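PDB 4H7N: aldehyde dehydrogenase from Anabaena variabilis, which probably oxidises aldehydes to the corresponding carboxylic acids with NAD+ as the electron acceptor. Local coordinates for residues E220-R224 with R225-A229; G449-F453 with L454-A458; P24-P27 with R28-A31. One frame throughout, in Å; residues are numbered along the deposited sequence.

Interaction 1 of 3, residues E220-R224 with R225-A229; sequences ETAAR and RFIPA
Arg225 closes the last turn of helix 212-225, its side chain setting out across the carbonyl oxygen of Thr221. Its CB passes that oxygen, and CG comes closer, 3.4 Å from Thr221 O. The placement follows from chi1 of -65°, which sets CG beside the backbone N, itself the donor to the same oxygen (Arg225 N to Thr221 O, 3.0 Å). The chain then bends at chi2 and chi3 and carries the guanidinium away from the turn. NE has its hydrogen-bond partner beyond the turn; NH2 donates to Ile200 O and weakly to Val203 O, and NH1 to a bound glycerol.

Phe226, with positive phi, ends the helix in a Schellman motif. Phe226 N bonds to Ala223 O at 3.0 Å, approaching from well above the carbonyl plane, whereas Ile227 N reaches back to Ala222 O at 3.0 Å in a nearly straight bond (171°). The hydrophobic contact that commonly accompanies this cap is present too: Ala222 CB lies 4.0 Å from Ile227 CG1, and also 3.8 Å from Ala229 CB, where strand 229-232 begins.

Both alanines pack on Val206 of strand 205-209, so the turn completes a beta-alpha-beta crossover between parallel neighbours of the sheet, probably in the nucleotide-binding part of the fold. Phe226 points out to the second subunit and meets its Phe437, while Ala223 packs on Ala223 of that subunit.

Chemically, the helix end is held by main-chain bonds to three successive carbonyls, and the small methyl groups of Ala222 and Ala229 probably allow the chain to come back this close. By donating to carbonyl oxygens, Arg225 NH2 probably ties this helix end to the end of helix 193-200.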
ATOM      1  N   GLU A 220       5.034 -11.909   3.655  1.00 24.81           N
ATOM      2  CA  GLU A 220       5.999 -11.941   4.758  1.00 25.91           C
ATOM      3  C   GLU A 220       7.415 -11.710   4.259  1.00 24.93           C
ATOM      4  O   GLU A 220       8.111 -10.959   4.844  1.00 24.89           O
ATOM      5  CB  GLU A 220       5.892 -13.261   5.560  1.00 30.66           C
ATOM      6  CG  GLU A 220       4.558 -13.403   6.309  1.00 35.84           C
ATOM      7  CD  GLU A 220       4.292 -14.807   6.870  1.00 41.63           C
ATOM      8  OE1 GLU A 220       5.273 -15.471   7.267  1.00 47.86           O
ATOM      9  OE2 GLU A 220       3.095 -15.228   6.934  1.00 44.48           O
ATOM     10  N   THR A 221       7.805 -12.292   3.127  1.00 26.07           N
ATOM     11  CA  THR A 221       9.118 -12.028   2.513  1.00 27.09           C
ATOM     12  C   THR A 221       9.294 -10.584   2.098  1.00 26.13           C
ATOM     13  O   THR A 221      10.313  -9.942   2.381  1.00 26.20           O
ATOM     14  CB  THR A 221       9.349 -12.949   1.306  1.00 28.90           C
ATOM     15  OG1 THR A 221       9.218 -14.289   1.738  1.00 33.56           O
ATOM     16  CG2 THR A 221      10.743 -12.790   0.756  1.00 30.87           C
ATOM     17  N   ALA A 222       8.296 -10.034   1.432  1.00 24.88           N
ATOM     18  CA  ALA A 222       8.362  -8.615   1.073  1.00 23.26           C
ATOM     19  C   ALA A 222       8.537  -7.699   2.300  1.00 22.89           C
ATOM     20  O   ALA A 222       9.268  -6.690   2.273  1.00 23.52           O
ATOM     21  CB  ALA A 222       7.098  -8.247   0.326  1.00 23.04           C
ATOM     22  N   ALA A 223       7.824  -8.018   3.369  1.00 22.18           N
ATOM     23  CA  ALA A 223       7.939  -7.201   4.563  1.00 23.14           C
ATOM     24  C   ALA A 223       9.365  -7.269   5.136  1.00 24.03           C
ATOM     25  O   ALA A 223       9.883  -6.253   5.557  1.00 23.13           O
ATOM     26  CB  ALA A 223       6.916  -7.611   5.634  1.00 23.40           C
ATOM     27  N   ARG A 224       9.973  -8.449   5.177  1.00 25.60           N
ATOM     28  CA  ARG A 224      11.326  -8.595   5.689  1.00 27.39           C
ATOM     29  C   ARG A 224      12.332  -7.880   4.822  1.00 26.34           C
ATOM     30  O   ARG A 224      13.308  -7.362   5.324  1.00 27.95           O
ATOM     31  CB  ARG A 224      11.748 -10.055   5.731  1.00 31.48           C
ATOM     32  CG  ARG A 224      11.169 -10.827   6.883  1.00 37.36           C
ATOM     33  CD  ARG A 224      11.902 -12.172   7.068  1.00 42.07           C
ATOM     34  NE  ARG A 224      11.420 -13.125   6.082  1.00 45.48           N
ATOM     35  CZ  ARG A 224      10.272 -13.795   6.207  1.00 51.98           C
ATOM     36  NH1 ARG A 224       9.505 -13.618   7.291  1.00 55.98           N
ATOM     37  NH2 ARG A 224       9.897 -14.657   5.262  1.00 50.92           N
ATOM     38  N   ARG A 225      12.093  -7.831   3.527  1.00 26.47           N
ATOM     39  CA  ARG A 225      12.917  -7.033   2.638  1.00 28.78           C
ATOM     40  C   ARG A 225      12.595  -5.539   2.682  1.00 27.11           C
ATOM     41  O   ARG A 225      13.356  -4.738   2.188  1.00 27.02           O
ATOM     42  CB  ARG A 225      12.783  -7.579   1.251  1.00 32.45           C
ATOM     43  CG  ARG A 225      13.376  -9.001   1.239  1.00 39.03           C
ATOM     44  CD  ARG A 225      14.733  -8.919   0.573  1.00 43.60           C
ATOM     45  NE  ARG A 225      14.352  -8.272  -0.668  1.00 50.05           N
ATOM     46  CZ  ARG A 225      14.841  -7.153  -1.215  1.00 42.57           C
ATOM     47  NH1 ARG A 225      15.946  -6.560  -0.761  1.00 37.36           N
ATOM     48  NH2 ARG A 225      14.247  -6.738  -2.335  1.00 33.89           N
ATOM     49  N   PHE A 226      11.474  -5.185   3.299  1.00 25.08           N
ATOM     50  CA  PHE A 226      10.970  -3.807   3.380  1.00 24.93           C
ATOM     51  C   PHE A 226      10.696  -3.218   1.990  1.00 24.64           C
ATOM     52  O   PHE A 226      11.109  -2.092   1.680  1.00 26.23           O
ATOM     53  CB  PHE A 226      11.864  -2.903   4.223  1.00 24.34           C
ATOM     54  CG  PHE A 226      11.129  -1.760   4.860  1.00 24.80           C
ATOM     55  CD1 PHE A 226      10.341  -1.967   5.957  1.00 25.64           C
ATOM     56  CD2 PHE A 226      11.197  -0.483   4.332  1.00 24.59           C
ATOM     57  CE1 PHE A 226       9.691  -0.926   6.568  1.00 25.55           C
ATOM     58  CE2 PHE A 226      10.503   0.552   4.910  1.00 25.37           C
ATOM     59  CZ  PHE A 226       9.739   0.322   6.043  1.00 24.70           C
ATOM     60  N   ILE A 227       9.941  -3.971   1.190  1.00 23.08           N
ATOM     61  CA  ILE A 227       9.400  -3.467  -0.069  1.00 22.13           C
ATOM     62  C   ILE A 227       7.867  -3.618  -0.158  1.00 21.21           C
ATOM     63  O   ILE A 227       7.263  -4.476   0.479  1.00 22.31           O
ATOM     64  CB  ILE A 227      10.035  -4.182  -1.283  1.00 21.79           C
ATOM     65  CG1 ILE A 227       9.654  -5.658  -1.309  1.00 21.68           C
ATOM     66  CG2 ILE A 227      11.547  -4.025  -1.334  1.00 22.83           C
ATOM     67  CD1 ILE A 227      10.096  -6.382  -2.542  1.00 23.45           C
ATOM     68  N   PRO A 228       7.219  -2.782  -0.970  1.00 21.34           N
ATOM     69  CA  PRO A 228       5.807  -2.919  -1.210  1.00 22.84           C
ATOM     70  C   PRO A 228       5.478  -4.225  -1.907  1.00 23.12           C
ATOM     71  O   PRO A 228       6.232  -4.684  -2.784  1.00 21.26           O
ATOM     72  CB  PRO A 228       5.490  -1.781  -2.168  1.00 24.26           C
ATOM     73  CG  PRO A 228       6.654  -0.856  -2.088  1.00 25.26           C
ATOM     74  CD  PRO A 228       7.815  -1.710  -1.761  1.00 22.80           C
ATOM     75  N   ALA A 229       4.346  -4.790  -1.526  1.00 22.69           N
ATOM     76  CA  ALA A 229       3.797  -5.958  -2.202  1.00 23.83           C
ATOM     77  C   ALA A 229       2.355  -5.721  -2.631  1.00 22.61           C
ATOM     78  O   ALA A 229       1.495  -5.341  -1.814  1.00 22.76           O
ATOM     79  CB  ALA A 229       3.879  -7.160  -1.267  1.00 22.98           C
TER

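Interaction 2 of 3, residues G449-F453 with L454-A458; sequences GLKRF and LRKQA
The Phe453 ring and the Arg452 guanidinium fold against each other where helix 448-451 runs through a type I beta turn, Lys451 to Leu454, into strand 454-462. One face of the guanidinium carries Phe453 CZ, 3.5 Å above its centre; one face of the ring carries Arg452 CG. At the guanidinium edge, Arg452 NE and NH2 grip Gly449 O side-on, NE at 3.0 Å, with that oxygen nearly in their plane. Asp146 forms a salt bridge with NH2, and Tyr230 adds a cation-pi contact.

Beyond the turn, Leu454 stands with CG anti to its carbonyl carbon (chi1 -65°), which brings CD1 to Leu450 CD2 at 3.7 Å, beside Leu106 and Ala153. Cutting Leu454 back to an alanine would probably open a gap there and leave Leu450 CD2 without its neighbour across the turn. The strand pairs antiparallel with strand 118-134, and at Ala458 the sheet runs on into the second subunit, whose Glu431 forms a salt bridge with Lys456 NZ. The turn itself is closed by Leu454 N, 3.1 Å from Lys451 O, with an N-H...O angle of 158°, the donor lying above the carbonyl plane.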
ATOM      1  N   GLY A 449      -3.954   1.906 -10.247  1.00 35.13           N
ATOM      2  CA  GLY A 449      -3.266   0.809 -10.842  1.00 35.51           C
ATOM      3  C   GLY A 449      -1.934   1.176 -11.508  1.00 36.97           C
ATOM      4  O   GLY A 449      -1.071   0.292 -11.703  1.00 37.70           O
ATOM      5  N   LEU A 450      -1.758   2.454 -11.869  1.00 29.92           N
ATOM      6  CA  LEU A 450      -0.485   2.890 -12.366  1.00 29.23           C
ATOM      7  C   LEU A 450       0.256   3.613 -11.265  1.00 30.65           C
ATOM      8  O   LEU A 450       1.436   3.464 -11.119  1.00 25.81           O
ATOM      9  CB  LEU A 450      -0.632   3.763 -13.599  1.00 31.40           C
ATOM     10  CG  LEU A 450       0.733   4.007 -14.204  1.00 31.16           C
ATOM     11  CD1 LEU A 450       0.663   3.757 -15.666  1.00 35.55           C
ATOM     12  CD2 LEU A 450       1.149   5.419 -13.879  1.00 34.33           C
ATOM     13  N   LYS A 451      -0.461   4.383 -10.454  1.00 33.19           N
ATOM     14  CA  LYS A 451       0.192   5.166  -9.436  1.00 34.95           C
ATOM     15  C   LYS A 451       0.833   4.379  -8.321  1.00 31.74           C
ATOM     16  O   LYS A 451       1.787   4.817  -7.701  1.00 30.26           O
ATOM     17  CB  LYS A 451      -0.778   6.202  -8.915  1.00 42.52           C
ATOM     18  CG  LYS A 451      -1.112   7.219 -10.005  1.00 48.17           C
ATOM     19  CD  LYS A 451      -2.025   8.336  -9.505  1.00 57.39           C
ATOM     20  CE  LYS A 451      -1.206   9.538  -9.040  1.00 63.43           C
ATOM     21  NZ  LYS A 451      -0.513  10.166 -10.202  1.00 62.86           N
ATOM     22  N   ARG A 452       0.392   3.164  -8.090  1.00 28.90           N
ATOM     23  CA  ARG A 452       1.109   2.347  -7.153  1.00 28.16           C
ATOM     24  C   ARG A 452       2.605   2.168  -7.457  1.00 26.45           C
ATOM     25  O   ARG A 452       3.385   1.841  -6.539  1.00 24.64           O
ATOM     26  CB  ARG A 452       0.369   1.040  -6.923  1.00 32.47           C
ATOM     27  CG  ARG A 452       0.459   0.066  -8.013  1.00 31.87           C
ATOM     28  CD  ARG A 452      -0.642  -1.028  -7.884  1.00 31.63           C
ATOM     29  NE  ARG A 452      -0.882  -1.414  -9.263  1.00 29.59           N
ATOM     30  CZ  ARG A 452      -0.868  -2.643  -9.785  1.00 33.47           C
ATOM     31  NH1 ARG A 452      -0.657  -3.718  -9.054  1.00 31.24           N
ATOM     32  NH2 ARG A 452      -1.122  -2.785 -11.079  1.00 34.05           N
ATOM     33  N   PHE A 453       3.007   2.340  -8.721  1.00 23.95           N
ATOM     34  CA  PHE A 453       4.401   2.114  -9.136  1.00 23.39           C
ATOM     35  C   PHE A 453       5.293   3.367  -9.062  1.00 23.99           C
ATOM     36  O   PHE A 453       6.421   3.329  -9.515  1.00 25.70           O
ATOM     37  CB  PHE A 453       4.438   1.562 -10.573  1.00 23.30           C
ATOM     38  CG  PHE A 453       3.798   0.210 -10.697  1.00 22.16           C
ATOM     39  CD1 PHE A 453       4.225  -0.828  -9.915  1.00 21.66           C
ATOM     40  CD2 PHE A 453       2.692   0.035 -11.478  1.00 21.97           C
ATOM     41  CE1 PHE A 453       3.627  -2.097  -9.994  1.00 22.59           C
ATOM     42  CE2 PHE A 453       2.044  -1.185 -11.521  1.00 20.84           C
ATOM     43  CZ  PHE A 453       2.518  -2.252 -10.801  1.00 22.52           C
ATOM     44  N   LEU A 454       4.751   4.443  -8.509  1.00 25.38           N
ATOM     45  CA  LEU A 454       5.382   5.773  -8.444  1.00 27.44           C
ATOM     46  C   LEU A 454       5.429   6.252  -7.031  1.00 29.74           C
ATOM     47  O   LEU A 454       4.482   5.987  -6.251  1.00 29.36           O
ATOM     48  CB  LEU A 454       4.544   6.776  -9.255  1.00 30.45           C
ATOM     49  CG  LEU A 454       4.532   6.439 -10.769  1.00 30.97           C
ATOM     50  CD1 LEU A 454       3.325   7.115 -11.367  1.00 35.96           C
ATOM     51  CD2 LEU A 454       5.800   6.940 -11.442  1.00 32.19           C
ATOM     52  N   ARG A 455       6.538   6.871  -6.649  1.00 28.20           N
ATOM     53  CA  ARG A 455       6.580   7.555  -5.383  1.00 29.52           C
ATOM     54  C   ARG A 455       6.330   9.029  -5.688  1.00 28.29           C
ATOM     55  O   ARG A 455       6.903   9.586  -6.608  1.00 28.44           O
ATOM     56  CB  ARG A 455       7.931   7.416  -4.722  1.00 30.63           C
ATOM     57  CG  ARG A 455       8.201   6.049  -4.167  1.00 35.83           C
ATOM     58  CD  ARG A 455       9.440   6.173  -3.291  1.00 42.64           C
ATOM     59  NE  ARG A 455       9.828   4.940  -2.585  1.00 45.95           N
ATOM     60  CZ  ARG A 455      10.651   4.014  -3.063  1.00 46.82           C
ATOM     61  NH1 ARG A 455      10.953   2.965  -2.296  1.00 50.42           N
ATOM     62  NH2 ARG A 455      11.154   4.117  -4.293  1.00 47.94           N
ATOM     63  N   LYS A 456       5.450   9.624  -4.914  1.00 28.03           N
ATOM     64  CA  LYS A 456       5.170  11.040  -4.989  1.00 30.89           C
ATOM     65  C   LYS A 456       6.230  11.804  -4.235  1.00 29.80           C
ATOM     66  O   LYS A 456       6.654  11.399  -3.150  1.00 29.45           O
ATOM     67  CB  LYS A 456       3.778  11.310  -4.391  1.00 34.93           C
ATOM     68  CG  LYS A 456       2.633  10.765  -5.229  1.00 38.63           C
ATOM     69  CD  LYS A 456       1.308  10.864  -4.470  1.00 44.40           C
ATOM     70  CE  LYS A 456       0.326   9.739  -4.820  1.00 47.45           C
ATOM     71  NZ  LYS A 456      -0.806   9.787  -3.831  1.00 51.83           N
ATOM     72  N   GLN A 457       6.686  12.886  -4.836  1.00 32.24           N
ATOM     73  CA  GLN A 457       7.663  13.804  -4.242  1.00 32.42           C
ATOM     74  C   GLN A 457       7.067  15.180  -4.213  1.00 34.27           C
ATOM     75  O   GLN A 457       6.542  15.647  -5.226  1.00 35.21           O
ATOM     76  CB  GLN A 457       8.887  13.914  -5.143  1.00 35.24           C
ATOM     77  CG  GLN A 457       9.935  12.911  -4.932  1.00 37.21           C
ATOM     78  CD  GLN A 457      11.232  13.272  -5.661  1.00 39.10           C
ATOM     79  OE1 GLN A 457      11.223  13.652  -6.826  1.00 40.73           O
ATOM     80  NE2 GLN A 457      12.334  13.116  -4.979  1.00 37.76           N
ATOM     81  N   ALA A 458       7.125  15.842  -3.069  1.00 34.63           N
ATOM     82  CA  ALA A 458       6.684  17.239  -2.964  1.00 33.97           C
ATOM     83  C   ALA A 458       7.908  18.167  -2.879  1.00 35.53           C
ATOM     84  O   ALA A 458       8.930  17.828  -2.262  1.00 34.32           O
ATOM     85  CB  ALA A 458       5.792  17.405  -1.745  1.00 34.23           C
TER

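Interaction 3 of 3, residues P24-P27 with R28-A31; sequences PPPP and RLLA
Pro25, second of four prolines leading into helix 27-46, meets two leucines of the first turn through its CB and CG. Its CB touches Leu29 CD2 at 3.7 Å, and CG lies 4.0 Å from Leu30 CD1. Leu29 and Leu30 both hold CG anti to the backbone N (chi1 177° and -175°), which brings one branch of each, Leu29 CD2 and Leu30 CD1, to the Pro25 ring. Thr195 of helix 193-200 also packs on Pro25.

Pro26 is the N-cap residue. Its ring leans on Leu29, CD lying 3.9 Å from Leu29 CB. Its carbonyl opens the helical bonding: Pro26 O accepts from Leu30 N at 2.9 Å, almost straight at the hydrogen (172°) and nearly in line with the C=O bond. Leu30 CB sits beside the same oxygen, so carbon and nitrogen of one residue both lie against it.

Pro27 starts the helix proper. Pro27 O takes the next bond, from Ala31 N at 3.0 Å, with Ala31 CB resting 3.5 Å from that oxygen. The Pro27 ring itself turns outward to Asn198 and Tyr202. Tyr202 also meets Leu30 and Ala31, and Leu30 reaches Val189 as well. The first turn is thereby packed against helix 193-200 and the loops at its ends, in one subunit alone.

Proline suits this place because the opening residues of a helix have no preceding carbonyl within it to receive their N-H groups; rings without a backbone N-H cost no bond here. Their restricted phi probably stiffens the approach to the helix. Pro26 has no polar side chain with which to cap, so the start rests on successive carbonyl-to-amide bonds and on apolar contact between proline carbons and leucine branches.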
ATOM      1  N   PRO A  24      15.872 -22.419 -15.110  1.00 32.04           N
ATOM      2  CA  PRO A  24      15.794 -21.310 -14.178  1.00 33.94           C
ATOM      3  C   PRO A  24      17.159 -20.745 -13.843  1.00 36.47           C
ATOM      4  O   PRO A  24      18.126 -21.476 -13.735  1.00 37.20           O
ATOM      5  CB  PRO A  24      15.097 -21.895 -12.951  1.00 34.25           C
ATOM      6  CG  PRO A  24      15.050 -23.363 -13.135  1.00 34.15           C
ATOM      7  CD  PRO A  24      15.483 -23.706 -14.529  1.00 32.54           C
ATOM      8  N   PRO A  25      17.258 -19.422 -13.703  1.00 36.25           N
ATOM      9  CA  PRO A  25      18.595 -18.906 -13.377  1.00 37.76           C
ATOM     10  C   PRO A  25      18.907 -19.108 -11.911  1.00 38.99           C
ATOM     11  O   PRO A  25      18.054 -18.808 -11.068  1.00 40.97           O
ATOM     12  CB  PRO A  25      18.460 -17.408 -13.678  1.00 37.60           C
ATOM     13  CG  PRO A  25      17.011 -17.117 -13.505  1.00 35.84           C
ATOM     14  CD  PRO A  25      16.251 -18.367 -13.783  1.00 34.76           C
ATOM     15  N   PRO A  26      20.125 -19.564 -11.591  1.00 43.34           N
ATOM     16  CA  PRO A  26      20.581 -19.585 -10.180  1.00 45.03           C
ATOM     17  C   PRO A  26      20.625 -18.203  -9.525  1.00 46.55           C
ATOM     18  O   PRO A  26      20.742 -17.196 -10.232  1.00 42.86           O
ATOM     19  CB  PRO A  26      22.015 -20.102 -10.274  1.00 46.57           C
ATOM     20  CG  PRO A  26      22.131 -20.704 -11.651  1.00 47.77           C
ATOM     21  CD  PRO A  26      21.176 -19.991 -12.533  1.00 43.59           C
ATOM     22  N   PRO A  27      20.585 -18.152  -8.176  1.00 49.58           N
ATOM     23  CA  PRO A  27      20.574 -16.840  -7.504  1.00 50.80           C
ATOM     24  C   PRO A  27      21.590 -15.846  -8.082  1.00 47.34           C
ATOM     25  O   PRO A  27      21.235 -14.708  -8.319  1.00 45.73           O
ATOM     26  CB  PRO A  27      20.888 -17.203  -6.041  1.00 52.41           C
ATOM     27  CG  PRO A  27      20.268 -18.562  -5.897  1.00 52.87           C
ATOM     28  CD  PRO A  27      20.486 -19.264  -7.209  1.00 50.57           C
ATOM     29  N   ARG A  28      22.806 -16.302  -8.352  1.00 47.86           N
ATOM     30  CA  ARG A  28      23.894 -15.441  -8.874  1.00 51.38           C
ATOM     31  C   ARG A  28      23.580 -14.841 -10.278  1.00 47.86           C
ATOM     32  O   ARG A  28      23.730 -13.646 -10.523  1.00 44.25           O
ATOM     33  CB  ARG A  28      25.208 -16.241  -8.902  1.00 58.20           C
ATOM     34  CG  ARG A  28      26.475 -15.422  -8.730  1.00 68.22           C
ATOM     35  CD  ARG A  28      27.653 -16.298  -8.288  1.00 76.21           C
ATOM     36  NE  ARG A  28      28.843 -15.505  -7.959  1.00 84.55           N
ATOM     37  CZ  ARG A  28      29.695 -14.985  -8.847  1.00 89.05           C
ATOM     38  NH1 ARG A  28      29.521 -15.153 -10.160  1.00 88.89           N
ATOM     39  NH2 ARG A  28      30.740 -14.283  -8.419  1.00 93.27           N
ATOM     40  N   LEU A  29      23.117 -15.668 -11.179  1.00 42.79           N
ATOM     41  CA  LEU A  29      22.667 -15.193 -12.491  1.00 42.66           C
ATOM     42  C   LEU A  29      21.402 -14.314 -12.454  1.00 40.13           C
ATOM     43  O   LEU A  29      21.252 -13.380 -13.235  1.00 39.70           O
ATOM     44  CB  LEU A  29      22.374 -16.388 -13.387  1.00 43.49           C
ATOM     45  CG  LEU A  29      21.813 -16.078 -14.783  1.00 45.71           C
ATOM     46  CD1 LEU A  29      22.765 -15.119 -15.468  1.00 46.88           C
ATOM     47  CD2 LEU A  29      21.644 -17.365 -15.594  1.00 49.36           C
ATOM     48  N   LEU A  30      20.442 -14.659 -11.609  1.00 37.57           N
ATOM     49  CA  LEU A  30      19.268 -13.841 -11.488  1.00 35.79           C
ATOM     50  C   LEU A  30      19.621 -12.418 -11.032  1.00 35.41           C
ATOM     51  O   LEU A  30      19.131 -11.415 -11.583  1.00 32.96           O
ATOM     52  CB  LEU A  30      18.289 -14.500 -10.532  1.00 36.15           C
ATOM     53  CG  LEU A  30      16.971 -13.768 -10.446  1.00 35.09           C
ATOM     54  CD1 LEU A  30      16.327 -13.549 -11.817  1.00 34.18           C
ATOM     55  CD2 LEU A  30      16.075 -14.596  -9.547  1.00 37.03           C
ATOM     56  N   ALA A  31      20.513 -12.327 -10.062  1.00 36.58           N
ATOM     57  CA  ALA A  31      20.966 -11.030  -9.514  1.00 37.96           C
ATOM     58  C   ALA A  31      21.638 -10.182 -10.593  1.00 37.31           C
ATOM     59  O   ALA A  31      21.491  -8.969 -10.664  1.00 35.51           O
ATOM     60  CB  ALA A  31      21.956 -11.277  -8.374  1.00 40.50           C
TER

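Overall arrangement
Along the chain interaction 3 comes first, then interaction 1, then interaction 2. All three mark the start or end of a helix: interaction 3 opens helix 27-46, interaction 1 closes helix 212-225, and interaction 2 leaves helix 448-451. Centres of interactions 1 and 2 are 18 Å apart, with nearest atoms about 6 Å apart; interaction 3 lies 20 Å from the former and 29 Å from the latter, centre to centre. Strands 229-232 and 454-462, entered from interactions 1 and 2, belong to one mixed sheet, joined through 205-209 and 118-134. Both these contacts reach the second subunit, whereas interaction 3 does not, so two of the three helix ends lie at the subunit interface.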